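Local coordinates for 2-dehydropantoate 2-reductase, putative (Enterococcus faecalis, PDB 2EW2), which probably catalyses the NADPH-dependent reduction of ketopantoate to pantoate in the pathway leading to pantothenate, at residues B[128-133]-B[186-191]; B[192-197]-B[243-248]; B[200-205]-B[210-215]; B[231-234]-B[239-242]. All coordinates share one frame; numbering follows the deposited sequence.

Overall arrangement
Interactions 1, 2 and 4 gather round helix 184-195, whereas interaction 3 lies further along the helical domain, joined to interaction 2 only through the chain. Interaction 1 is a sparse surface contact between a sheet strand and that helix. Interaction 2 uses the next turn of the same helix and is partly buried; Arg190 and Glu244 link the two through a salt bridge. Interaction 4, nested in the loop closed by interaction 2, is also partly buried, and Tyr186 and Trp189 bring it against helix 184-195. Interaction 3 is fully buried and abuts the second subunit. Aliphatic contacts prevail, with a histidine ring in interaction 2, sulfur and phenyl in interaction 3 and a water bridge in interaction 4.

Interaction 1 (B[128-133]-B[186-191]); sequences VGITMW and YSIWRK
Val128 and Ile130 on strand 126-131 make a small, mostly aliphatic surface contact with Ser187 and Ile188 on helix 184-195, where the sheet domain meets the helical part of the chain. The short strand and helix segments run at 73° to each other, their axes 10.0 Å apart at closest approach. The side chains of Val128 and Ile188 lie alongside one another, running opposite ways, with CG2 of Val128 3.3 Å from CD1 of Ile188. This is tighter than normal van der Waals contact, and the exact placing of the two methyls is therefore somewhat doubtful. With its CG1 beside the backbone N (chi1 -61°), Ile130 extends CD1 to 3.3 Å from Ser187 OG, and the same methyl approaches Ile188 CG1 more loosely, at 4.4 Å. The Ser187 hydroxyl meets only carbon here, its hydrogen bond being made to Val184 O one turn back in the helix. No hydrogen bond crosses between the two segments. The strand takes its backbone partners from within the sheet, among them Glu152 and Glu154. The arrangement fits the junction between the Rossmann-type NADP-binding domain and the C-terminal helical domain of the ketopantoate reductase family.

Interaction 2 (B[192-197]-B[243-248]); sequences ACVNGT and AEVYTH
Apolar contact carries most of this helix-to-helix interface, with Cys193 and Val194 facing Val245 and His248. Val245 and His248 are one turn apart on helix 242-252 and so present a common side to helix 184-195. Cys193 SG, anti to its own N (chi1 -162°), lies 3.8 Å from Val245 CG1. Val245 CG1 also has Val194 CG2 as a looser neighbour, at 4.4 Å. Backbones come nearest at Val194 and Val245.

The aromatic contribution comes from His248, whose side chain crosses that of Val194 at about a right angle. Val194 CG2 is 3.6 Å from His248 CD2 and 4.2 Å from His248 NE2, an oblique approach to these two atoms of the imidazole. The pairing belongs to the all-helical C-terminal domain of the family, related to that of 6-phosphogluconate dehydrogenase. Helix 218-235 packs into the same region, with Ile226 touching both Cys193 and Val245.

Polar bonds do not join the two segments directly. Within 192-197, Thr197 OG1 donates to Val194 O at 2.8 Å, tilted 29° from the carbonyl plane, and Gly196 N bonds to Cys193 O. Arg190, one turn before Val194, supplies a charged link through its NE, which forms a salt bridge with Glu244 OE2.

Interaction 3 (B[200-205]-B[210-215]); sequences GLCTIL and AEFGAL
A corner of two short helices, 198-205 and 209-214, is closed by Phe212, whose side chain meets Leu201, Cys202 and Leu205 across the angle. The segments cross at 94° with their axes 10.4 Å apart, and the polypeptide turns between them in only a few residues. Phe212 carries CG anti to its backbone N (chi1 178°), which projects the phenyl away from its own helix and toward the other. Leu201 crosses the ring at a slant and brings CD1 to 3.6 Å from Phe212 CZ, while its CB sits near CE1.

Leu205 comes one turn later and takes a different part of the ring. Leu205 CD1 lies close to the ring plane, at the edge, 3.9 Å from Phe212 CD1. Leu205 CD1 also meets Leu215 CD1 tip to tip at 4.0 Å, so that this methyl touches both the phenyl and Leu215. The pair belongs to the C-terminal helical domain of the family, and here it also lies at the dimer interface. Leu201, Leu205 and Leu215 pack on Leu305, Leu312 and Gly308 of the second subunit respectively, and Lys309 of that subunit donates from NZ to Leu205 O.

Cys202 adds a sulfur-aromatic contact. Cys202 SG stands 5.3 Å from the Phe212 centroid, 46° off the ring normal, and lies 3.9 Å from Phe212 CB, nearer the root of the side chain than the far end of the ring. Leu221 and Val222 of helix 218-235 also touch Phe212.

Interaction 4 (B[231-234]-B[239-242]); sequences AVAE and YLDQ
Tyr239 meets Glu234 at the edge of its phenol ring, the glutamate CG lying near the ring plane rather than over a face. Glu234 CG is 3.9 Å from Tyr239 CE2 and almost as near to CD2. The Glu234 carboxylate is turned 64° from the ring plane. A chi1 of -163°, with CG opposite the backbone N, brings Glu234 CG to the ring edge; the chain then bends at chi2 (-87°).

Although the Tyr239 side chain leaves its backbone pointing away from the helix, the ring swings its hydroxyl back toward helix 218-235. There one water bridges the segments: it donates to Glu234 O at 3.0 Å and is hydrogen-bonded to Tyr239 OH at 2.7 Å. The water thereby links a carbonyl of helix 218-235 to the tyrosine of the loop, where no direct hydrogen bond joins the two segments. This is the turn between consecutive helices 218-235 and 242-252 of the C-terminal domain, and Asp241, at the N-cap, starts the second helix: Asp241 OD1 accepts a hydrogen bond from Glu244 N.

The apolar part of the contact is slight. Ala233 CB faces Leu240 CG at 4.4 Å, and both residues also touch Trp189 of helix 184-195. Phe229 joins them against Leu240, and Tyr186 OH is hydrogen-bonded to Asp241 N, tying the loop to that same helix.

Interaction 1 (B[128-133]-B[186-191])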
loop_
_atom_site.group_PDB
_atom_site.type_symbol
_atom_site.label_atom_id
_atom_site.label_comp_id
_atom_site.label_asym_id
_atom_site.label_seq_id
_atom_site.Cartn_x
_atom_site.Cartn_y
_atom_site.Cartn_z
ATOM N N VAL B 128 14.541 2.505 -28.513
ATOM C CA VAL B 128 13.962 3.468 -27.574
ATOM C C VAL B 128 14.770 4.754 -27.654
ATOM O O VAL B 128 15.977 4.715 -27.849
ATOM C CB VAL B 128 13.891 2.871 -26.134
ATOM C CG1 VAL B 128 15.267 2.424 -25.635
ATOM C CG2 VAL B 128 13.234 3.823 -25.172
ATOM N N GLY B 129 14.112 5.894 -27.533
ATOM C CA GLY B 129 14.884 7.122 -27.505
ATOM C C GLY B 129 14.300 8.211 -26.643
ATOM O O GLY B 129 13.184 8.090 -26.134
ATOM N N ILE B 130 15.071 9.275 -26.494
ATOM C CA ILE B 130 14.655 10.432 -25.730
ATOM C C ILE B 130 14.862 11.613 -26.661
ATOM O O ILE B 130 15.937 11.760 -27.257
ATOM C CB ILE B 130 15.495 10.586 -24.432
ATOM C CG1 ILE B 130 15.314 9.368 -23.527
ATOM C CG2 ILE B 130 15.111 11.865 -23.664
ATOM C CD1 ILE B 130 16.383 9.257 -22.458
ATOM N N THR B 131 13.828 12.428 -26.814
ATOM C CA THR B 131 13.953 13.644 -27.606
ATOM C C THR B 131 14.051 14.871 -26.701
ATOM O O THR B 131 13.237 15.052 -25.794
ATOM C CB THR B 131 12.828 13.792 -28.659
ATOM O OG1 THR B 131 12.990 15.031 -29.338
ATOM C CG2 THR B 131 11.429 13.748 -28.040
HETATM N N MSE B 132 15.062 15.694 -26.946
HETATM C CA MSE B 132 15.273 16.921 -26.182
HETATM C C MSE B 132 14.790 18.157 -26.954
HETATM O O MSE B 132 14.897 19.287 -26.461
HETATM C CB MSE B 132 16.751 17.075 -25.793
HETATM C CG MSE B 132 17.278 16.063 -24.753
HETATM SE SE MSE B 132 17.595 14.261 -25.472
HETATM C CE MSE B 132 18.697 13.533 -23.998
ATOM N N TRP B 133 14.259 17.944 -28.159
ATOM C CA TRP B 133 13.717 19.049 -28.982
ATOM C C TRP B 133 12.437 19.590 -28.342
ATOM O O TRP B 133 11.827 18.921 -27.502
ATOM C CB TRP B 133 13.402 18.596 -30.416
ATOM C CG TRP B 133 14.612 18.322 -31.259
ATOM C CD1 TRP B 133 15.260 17.132 -31.392
ATOM C CD2 TRP B 133 15.332 19.264 -32.069
ATOM N NE1 TRP B 133 16.346 17.268 -32.235
ATOM C CE2 TRP B 133 16.408 18.564 -32.671
ATOM C CE3 TRP B 133 15.170 20.625 -32.351
ATOM C CZ2 TRP B 133 17.315 19.179 -33.541
ATOM C CZ3 TRP B 133 16.074 21.237 -33.211
ATOM C CH2 TRP B 133 17.135 20.510 -33.804
ATOM N N TYR B 186 18.742 2.646 -19.346
ATOM C CA TYR B 186 19.099 2.905 -17.948
ATOM C C TYR B 186 18.459 4.192 -17.419
ATOM O O TYR B 186 17.865 4.199 -16.332
ATOM C CB TYR B 186 20.636 2.927 -17.750
ATOM C CG TYR B 186 21.022 3.042 -16.288
ATOM C CD1 TYR B 186 21.289 1.912 -15.532
ATOM C CD2 TYR B 186 21.058 4.291 -15.649
ATOM C CE1 TYR B 186 21.613 2.013 -14.173
ATOM C CE2 TYR B 186 21.374 4.402 -14.292
ATOM C CZ TYR B 186 21.643 3.266 -13.554
ATOM O OH TYR B 186 21.955 3.381 -12.194
ATOM N N SER B 187 18.553 5.283 -18.185
ATOM C CA SER B 187 18.009 6.554 -17.724
ATOM C C SER B 187 16.490 6.504 -17.581
ATOM O O SER B 187 15.929 7.081 -16.643
ATOM C CB SER B 187 18.434 7.706 -18.641
ATOM O OG SER B 187 17.616 7.715 -19.786
ATOM N N ILE B 188 15.829 5.809 -18.504
ATOM C CA ILE B 188 14.388 5.605 -18.424
ATOM C C ILE B 188 13.967 4.812 -17.166
ATOM O O ILE B 188 12.978 5.164 -16.492
ATOM C CB ILE B 188 13.865 4.950 -19.724
ATOM C CG1 ILE B 188 13.931 5.964 -20.874
ATOM C CG2 ILE B 188 12.452 4.325 -19.537
ATOM C CD1 ILE B 188 13.831 5.331 -22.244
ATOM N N TRP B 189 14.706 3.753 -16.869
ATOM C CA TRP B 189 14.468 2.950 -15.666
ATOM C C TRP B 189 14.739 3.757 -14.400
ATOM O O TRP B 189 13.960 3.697 -13.446
ATOM C CB TRP B 189 15.355 1.710 -15.662
ATOM C CG TRP B 189 14.720 0.505 -16.271
ATOM C CD1 TRP B 189 14.985 -0.043 -17.512
ATOM C CD2 TRP B 189 13.705 -0.308 -15.679
ATOM N NE1 TRP B 189 14.194 -1.153 -17.714
ATOM C CE2 TRP B 189 13.406 -1.345 -16.602
ATOM C CE3 TRP B 189 13.018 -0.267 -14.448
ATOM C CZ2 TRP B 189 12.446 -2.338 -16.333
ATOM C CZ3 TRP B 189 12.054 -1.261 -14.183
ATOM C CH2 TRP B 189 11.781 -2.279 -15.128
ATOM N N ARG B 190 15.857 4.482 -14.388
ATOM C CA ARG B 190 16.208 5.333 -13.252
ATOM C C ARG B 190 15.158 6.414 -12.992
ATOM O O ARG B 190 14.809 6.688 -11.834
ATOM C CB ARG B 190 17.595 5.950 -13.424
ATOM C CG ARG B 190 17.975 6.880 -12.270
ATOM C CD ARG B 190 19.396 7.359 -12.424
ATOM N NE ARG B 190 19.761 8.430 -11.503
ATOM C CZ ARG B 190 19.343 9.696 -11.607
ATOM N NH1 ARG B 190 18.488 10.064 -12.558
ATOM N NH2 ARG B 190 19.770 10.599 -10.742
ATOM N N LYS B 191 14.656 7.019 -14.070
ATOM C CA LYS B 191 13.633 8.050 -13.966
ATOM C C LYS B 191 12.307 7.476 -13.444
ATOM O O LYS B 191 11.640 8.089 -12.603
ATOM C CB LYS B 191 13.433 8.714 -15.330
ATOM C CG LYS B 191 12.367 9.793 -15.400
ATOM C CD LYS B 191 12.541 10.551 -16.722
ATOM C CE LYS B 191 11.392 11.480 -17.015
ATOM N NZ LYS B 191 10.273 10.728 -17.665
#

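Interaction 2 (B[192-197]-B[243-248])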
loop_
_atom_site.group_PDB
_atom_site.type_symbol
_atom_site.label_atom_id
_atom_site.label_comp_id
_atom_site.label_asym_id
_atom_site.label_seq_id
_atom_site.Cartn_x
_atom_site.Cartn_y
_atom_site.Cartn_z
ATOM N N ALA B 192 11.937 6.302 -13.950
ATOM C CA ALA B 192 10.694 5.644 -13.543
ATOM C C ALA B 192 10.780 5.251 -12.068
ATOM O O ALA B 192 9.807 5.348 -11.351
ATOM C CB ALA B 192 10.410 4.418 -14.417
ATOM N N CYS B 193 11.964 4.819 -11.651
ATOM C CA CYS B 193 12.249 4.506 -10.262
ATOM C C CYS B 193 11.999 5.711 -9.349
ATOM O O CYS B 193 11.264 5.609 -8.381
ATOM C CB CYS B 193 13.675 3.959 -10.123
ATOM S SG CYS B 193 13.881 3.103 -8.617
ATOM N N VAL B 194 12.565 6.864 -9.699
ATOM C CA VAL B 194 12.305 8.103 -8.969
ATOM C C VAL B 194 10.817 8.427 -8.956
ATOM O O VAL B 194 10.236 8.722 -7.891
ATOM C CB VAL B 194 13.103 9.283 -9.579
ATOM C CG1 VAL B 194 12.621 10.622 -9.013
ATOM C CG2 VAL B 194 14.600 9.080 -9.341
ATOM N N ASN B 195 10.191 8.345 -10.131
ATOM C CA ASN B 195 8.772 8.624 -10.260
ATOM C C ASN B 195 7.867 7.525 -9.684
ATOM O O ASN B 195 6.649 7.684 -9.656
ATOM C CB ASN B 195 8.410 8.854 -11.731
ATOM C CG ASN B 195 8.972 10.168 -12.276
ATOM O OD1 ASN B 195 9.194 11.120 -11.529
ATOM N ND2 ASN B 195 9.185 10.223 -13.595
ATOM N N GLY B 196 8.459 6.409 -9.271
ATOM C CA GLY B 196 7.689 5.277 -8.743
ATOM C C GLY B 196 7.656 5.293 -7.228
ATOM O O GLY B 196 7.131 4.355 -6.593
ATOM N N THR B 197 8.214 6.363 -6.650
ATOM C CA THR B 197 8.252 6.532 -5.188
ATOM C C THR B 197 7.386 7.718 -4.715
ATOM O O THR B 197 6.235 7.526 -4.339
ATOM C CB THR B 197 9.685 6.627 -4.673
ATOM O OG1 THR B 197 10.356 7.719 -5.315
ATOM C CG2 THR B 197 10.442 5.331 -4.961
ATOM N N ALA B 243 21.702 2.685 -4.463
ATOM C CA ALA B 243 22.230 3.708 -3.567
ATOM C C ALA B 243 22.218 5.094 -4.217
ATOM O O ALA B 243 21.803 6.077 -3.594
ATOM C CB ALA B 243 23.655 3.305 -3.076
ATOM N N GLU B 244 22.632 5.180 -5.482
ATOM C CA GLU B 244 22.586 6.449 -6.199
ATOM C C GLU B 244 21.152 6.948 -6.346
ATOM O O GLU B 244 20.890 8.153 -6.225
ATOM C CB GLU B 244 23.250 6.348 -7.584
ATOM C CG GLU B 244 23.422 7.707 -8.326
ATOM C CD GLU B 244 22.151 8.195 -9.051
ATOM O OE1 GLU B 244 21.885 9.421 -9.048
ATOM O OE2 GLU B 244 21.409 7.358 -9.627
ATOM N N VAL B 245 20.229 6.030 -6.645
ATOM C CA VAL B 245 18.827 6.409 -6.787
ATOM C C VAL B 245 18.272 6.931 -5.456
ATOM O O VAL B 245 17.601 7.953 -5.437
ATOM C CB VAL B 245 17.953 5.262 -7.343
ATOM C CG1 VAL B 245 16.466 5.663 -7.358
ATOM C CG2 VAL B 245 18.418 4.882 -8.760
ATOM N N TYR B 246 18.557 6.238 -4.355
ATOM C CA TYR B 246 18.148 6.718 -3.027
ATOM C C TYR B 246 18.721 8.100 -2.699
ATOM O O TYR B 246 18.021 8.963 -2.168
ATOM C CB TYR B 246 18.549 5.733 -1.924
ATOM C CG TYR B 246 18.001 6.138 -0.563
ATOM C CD1 TYR B 246 16.618 6.105 -0.310
ATOM C CD2 TYR B 246 18.861 6.557 0.467
ATOM C CE1 TYR B 246 16.096 6.484 0.922
ATOM C CE2 TYR B 246 18.344 6.929 1.725
ATOM C CZ TYR B 246 16.963 6.904 1.931
ATOM O OH TYR B 246 16.446 7.270 3.146
ATOM N N THR B 247 19.995 8.295 -3.025
ATOM C CA THR B 247 20.683 9.558 -2.787
ATOM C C THR B 247 20.025 10.696 -3.550
ATOM O O THR B 247 19.825 11.785 -3.008
ATOM C CB THR B 247 22.172 9.443 -3.142
ATOM O OG1 THR B 247 22.818 8.647 -2.141
ATOM C CG2 THR B 247 22.853 10.834 -3.172
ATOM N N HIS B 248 19.661 10.435 -4.799
ATOM C CA HIS B 248 18.928 11.411 -5.584
ATOM C C HIS B 248 17.589 11.775 -4.930
ATOM O O HIS B 248 17.214 12.957 -4.839
ATOM C CB HIS B 248 18.680 10.861 -6.990
ATOM C CG HIS B 248 17.841 11.758 -7.837
ATOM N ND1 HIS B 248 18.386 12.718 -8.664
ATOM C CD2 HIS B 248 16.497 11.870 -7.959
ATOM C CE1 HIS B 248 17.412 13.374 -9.270
ATOM N NE2 HIS B 248 16.255 12.877 -8.862
#

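Interaction 3 (B[200-205]-B[210-215])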
loop_
_atom_site.group_PDB
_atom_site.type_symbol
_atom_site.label_atom_id
_atom_site.label_comp_id
_atom_site.label_asym_id
_atom_site.label_seq_id
_atom_site.Cartn_x
_atom_site.Cartn_y
_atom_site.Cartn_z
ATOM N N GLY B 200 3.340 8.362 -6.071
ATOM C CA GLY B 200 2.207 7.643 -5.518
ATOM C C GLY B 200 2.125 7.873 -4.016
ATOM O O GLY B 200 1.043 8.028 -3.476
ATOM N N LEU B 201 3.275 7.918 -3.356
ATOM C CA LEU B 201 3.335 8.049 -1.896
ATOM C C LEU B 201 2.780 9.388 -1.382
ATOM O O LEU B 201 1.960 9.404 -0.458
ATOM C CB LEU B 201 4.757 7.782 -1.374
ATOM C CG LEU B 201 5.247 6.325 -1.496
ATOM C CD1 LEU B 201 6.775 6.190 -1.286
ATOM C CD2 LEU B 201 4.508 5.381 -0.559
ATOM N N CYS B 202 3.205 10.495 -1.986
ATOM C CA CYS B 202 2.709 11.826 -1.604
ATOM C C CYS B 202 1.246 11.974 -1.969
ATOM O O CYS B 202 0.480 12.608 -1.234
ATOM C CB CYS B 202 3.541 12.939 -2.251
ATOM S SG CYS B 202 5.246 12.972 -1.692
ATOM N N THR B 203 0.855 11.381 -3.099
ATOM C CA THR B 203 -0.554 11.349 -3.522
ATOM C C THR B 203 -1.455 10.628 -2.522
ATOM O O THR B 203 -2.526 11.129 -2.165
ATOM C CB THR B 203 -0.700 10.716 -4.942
ATOM O OG1 THR B 203 -0.086 11.570 -5.905
ATOM C CG2 THR B 203 -2.155 10.515 -5.345
ATOM N N ILE B 204 -1.023 9.445 -2.081
ATOM C CA ILE B 204 -1.805 8.632 -1.158
ATOM C C ILE B 204 -1.822 9.211 0.256
ATOM O O ILE B 204 -2.885 9.308 0.881
ATOM C CB ILE B 204 -1.313 7.143 -1.170
ATOM C CG1 ILE B 204 -1.785 6.432 -2.452
ATOM C CG2 ILE B 204 -1.819 6.394 0.035
ATOM C CD1 ILE B 204 -3.325 6.503 -2.720
ATOM N N LEU B 205 -0.659 9.614 0.755
ATOM C CA LEU B 205 -0.575 10.188 2.090
ATOM C C LEU B 205 -1.066 11.648 2.191
ATOM O O LEU B 205 -1.349 12.128 3.301
ATOM C CB LEU B 205 0.853 10.063 2.630
ATOM C CG LEU B 205 1.357 8.652 2.977
ATOM C CD1 LEU B 205 2.854 8.667 3.319
ATOM C CD2 LEU B 205 0.560 8.127 4.160
ATOM N N ALA B 210 9.298 17.146 1.069
ATOM C CA ALA B 210 10.017 17.251 2.338
ATOM C C ALA B 210 9.230 16.651 3.508
ATOM O O ALA B 210 9.823 16.038 4.395
ATOM C CB ALA B 210 10.370 18.723 2.636
ATOM N N GLU B 211 7.910 16.864 3.529
ATOM C CA GLU B 211 7.047 16.310 4.577
ATOM C C GLU B 211 7.140 14.798 4.524
ATOM O O GLU B 211 7.350 14.155 5.550
ATOM C CB GLU B 211 5.581 16.744 4.407
ATOM C CG GLU B 211 5.277 18.186 4.857
ATOM C CD GLU B 211 3.856 18.631 4.513
ATOM O OE1 GLU B 211 3.287 18.132 3.531
ATOM O OE2 GLU B 211 3.290 19.489 5.238
ATOM N N PHE B 212 7.023 14.236 3.317
ATOM C CA PHE B 212 7.236 12.797 3.157
ATOM C C PHE B 212 8.632 12.351 3.616
ATOM O O PHE B 212 8.771 11.406 4.405
ATOM C CB PHE B 212 6.974 12.291 1.729
ATOM C CG PHE B 212 7.246 10.822 1.601
ATOM C CD1 PHE B 212 6.303 9.892 2.028
ATOM C CD2 PHE B 212 8.488 10.370 1.179
ATOM C CE1 PHE B 212 6.587 8.520 1.987
ATOM C CE2 PHE B 212 8.766 9.004 1.145
ATOM C CZ PHE B 212 7.826 8.096 1.544
ATOM N N GLY B 213 9.659 13.024 3.121
ATOM C CA GLY B 213 11.029 12.647 3.430
ATOM C C GLY B 213 11.321 12.504 4.913
ATOM O O GLY B 213 12.046 11.590 5.320
ATOM N N ALA B 214 10.751 13.396 5.724
ATOM C CA ALA B 214 11.020 13.440 7.172
ATOM C C ALA B 214 10.399 12.281 7.947
ATOM O O ALA B 214 10.789 12.029 9.089
ATOM C CB ALA B 214 10.536 14.770 7.764
ATOM N N LEU B 215 9.435 11.587 7.343
ATOM C CA LEU B 215 8.719 10.523 8.032
ATOM C C LEU B 215 9.685 9.418 8.422
ATOM O O LEU B 215 10.628 9.150 7.698
ATOM C CB LEU B 215 7.591 9.952 7.157
ATOM C CG LEU B 215 6.459 10.905 6.791
ATOM C CD1 LEU B 215 5.482 10.245 5.829
ATOM C CD2 LEU B 215 5.751 11.410 8.066
#

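Interaction 4 (B[231-234]-B[239-242])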
loop_
_atom_site.group_PDB
_atom_site.type_symbol
_atom_site.label_atom_id
_atom_site.label_comp_id
_atom_site.label_asym_id
_atom_site.label_seq_id
_atom_site.Cartn_x
_atom_site.Cartn_y
_atom_site.Cartn_z
ATOM N N ALA B 231 15.004 -5.178 -9.134
ATOM C CA ALA B 231 14.836 -6.619 -9.326
ATOM C C ALA B 231 14.312 -6.979 -10.721
ATOM O O ALA B 231 14.813 -7.925 -11.341
ATOM C CB ALA B 231 13.937 -7.225 -8.239
ATOM N N VAL B 232 13.329 -6.214 -11.201
ATOM C CA VAL B 232 12.736 -6.404 -12.516
ATOM C C VAL B 232 13.663 -5.889 -13.651
ATOM O O VAL B 232 13.849 -6.575 -14.682
ATOM C CB VAL B 232 11.344 -5.720 -12.590
ATOM C CG1 VAL B 232 10.784 -5.769 -13.973
ATOM C CG2 VAL B 232 10.373 -6.334 -11.568
ATOM N N ALA B 233 14.260 -4.703 -13.469
ATOM C CA ALA B 233 15.203 -4.174 -14.459
ATOM C C ALA B 233 16.334 -5.173 -14.717
ATOM O O ALA B 233 16.745 -5.383 -15.859
ATOM C CB ALA B 233 15.779 -2.834 -14.020
ATOM N N GLU B 234 16.831 -5.767 -13.637
ATOM C CA GLU B 234 17.876 -6.775 -13.710
ATOM C C GLU B 234 17.552 -7.901 -14.710
ATOM O O GLU B 234 18.441 -8.363 -15.427
ATOM C CB GLU B 234 18.147 -7.334 -12.311
ATOM C CG GLU B 234 19.467 -8.072 -12.184
ATOM C CD GLU B 234 19.349 -9.552 -12.557
ATOM O OE1 GLU B 234 20.413 -10.206 -12.736
ATOM O OE2 GLU B 234 18.202 -10.059 -12.665
ATOM N N TYR B 239 21.030 -2.610 -14.691
ATOM C CA TYR B 239 21.537 -2.808 -13.330
ATOM C C TYR B 239 21.520 -1.481 -12.588
ATOM O O TYR B 239 22.474 -0.706 -12.660
ATOM C CB TYR B 239 22.939 -3.456 -13.369
ATOM C CG TYR B 239 22.935 -4.674 -14.262
ATOM C CD1 TYR B 239 23.475 -4.628 -15.545
ATOM C CD2 TYR B 239 22.321 -5.849 -13.851
ATOM C CE1 TYR B 239 23.426 -5.749 -16.394
ATOM C CE2 TYR B 239 22.265 -6.962 -14.686
ATOM C CZ TYR B 239 22.818 -6.896 -15.951
ATOM O OH TYR B 239 22.756 -7.996 -16.761
ATOM N N LEU B 240 20.413 -1.213 -11.904
ATOM C CA LEU B 240 20.210 0.082 -11.266
ATOM C C LEU B 240 21.126 0.245 -10.062
ATOM O O LEU B 240 21.286 -0.671 -9.253
ATOM C CB LEU B 240 18.748 0.279 -10.835
ATOM C CG LEU B 240 17.640 0.516 -11.869
ATOM C CD1 LEU B 240 16.302 0.742 -11.151
ATOM C CD2 LEU B 240 17.971 1.690 -12.804
ATOM N N ASP B 241 21.723 1.423 -9.955
ATOM C CA ASP B 241 22.492 1.769 -8.771
ATOM C C ASP B 241 21.510 2.251 -7.687
ATOM O O ASP B 241 21.054 3.403 -7.691
ATOM C CB ASP B 241 23.547 2.816 -9.111
ATOM C CG ASP B 241 24.502 3.084 -7.960
ATOM O OD1 ASP B 241 24.214 2.713 -6.805
ATOM O OD2 ASP B 241 25.548 3.704 -8.218
ATOM N N GLN B 242 21.168 1.339 -6.784
ATOM C CA GLN B 242 20.063 1.547 -5.830
ATOM C C GLN B 242 20.414 2.618 -4.801
ATOM O O GLN B 242 19.547 3.361 -4.334
ATOM C CB GLN B 242 19.716 0.235 -5.122
ATOM C CG GLN B 242 19.095 -0.854 -6.028
ATOM C CD GLN B 242 18.503 -2.007 -5.226
ATOM O OE1 GLN B 242 17.689 -1.796 -4.336
ATOM N NE2 GLN B 242 18.904 -3.231 -5.548
HETATM O O HOH W 1 20.938 -9.911 -16.223
#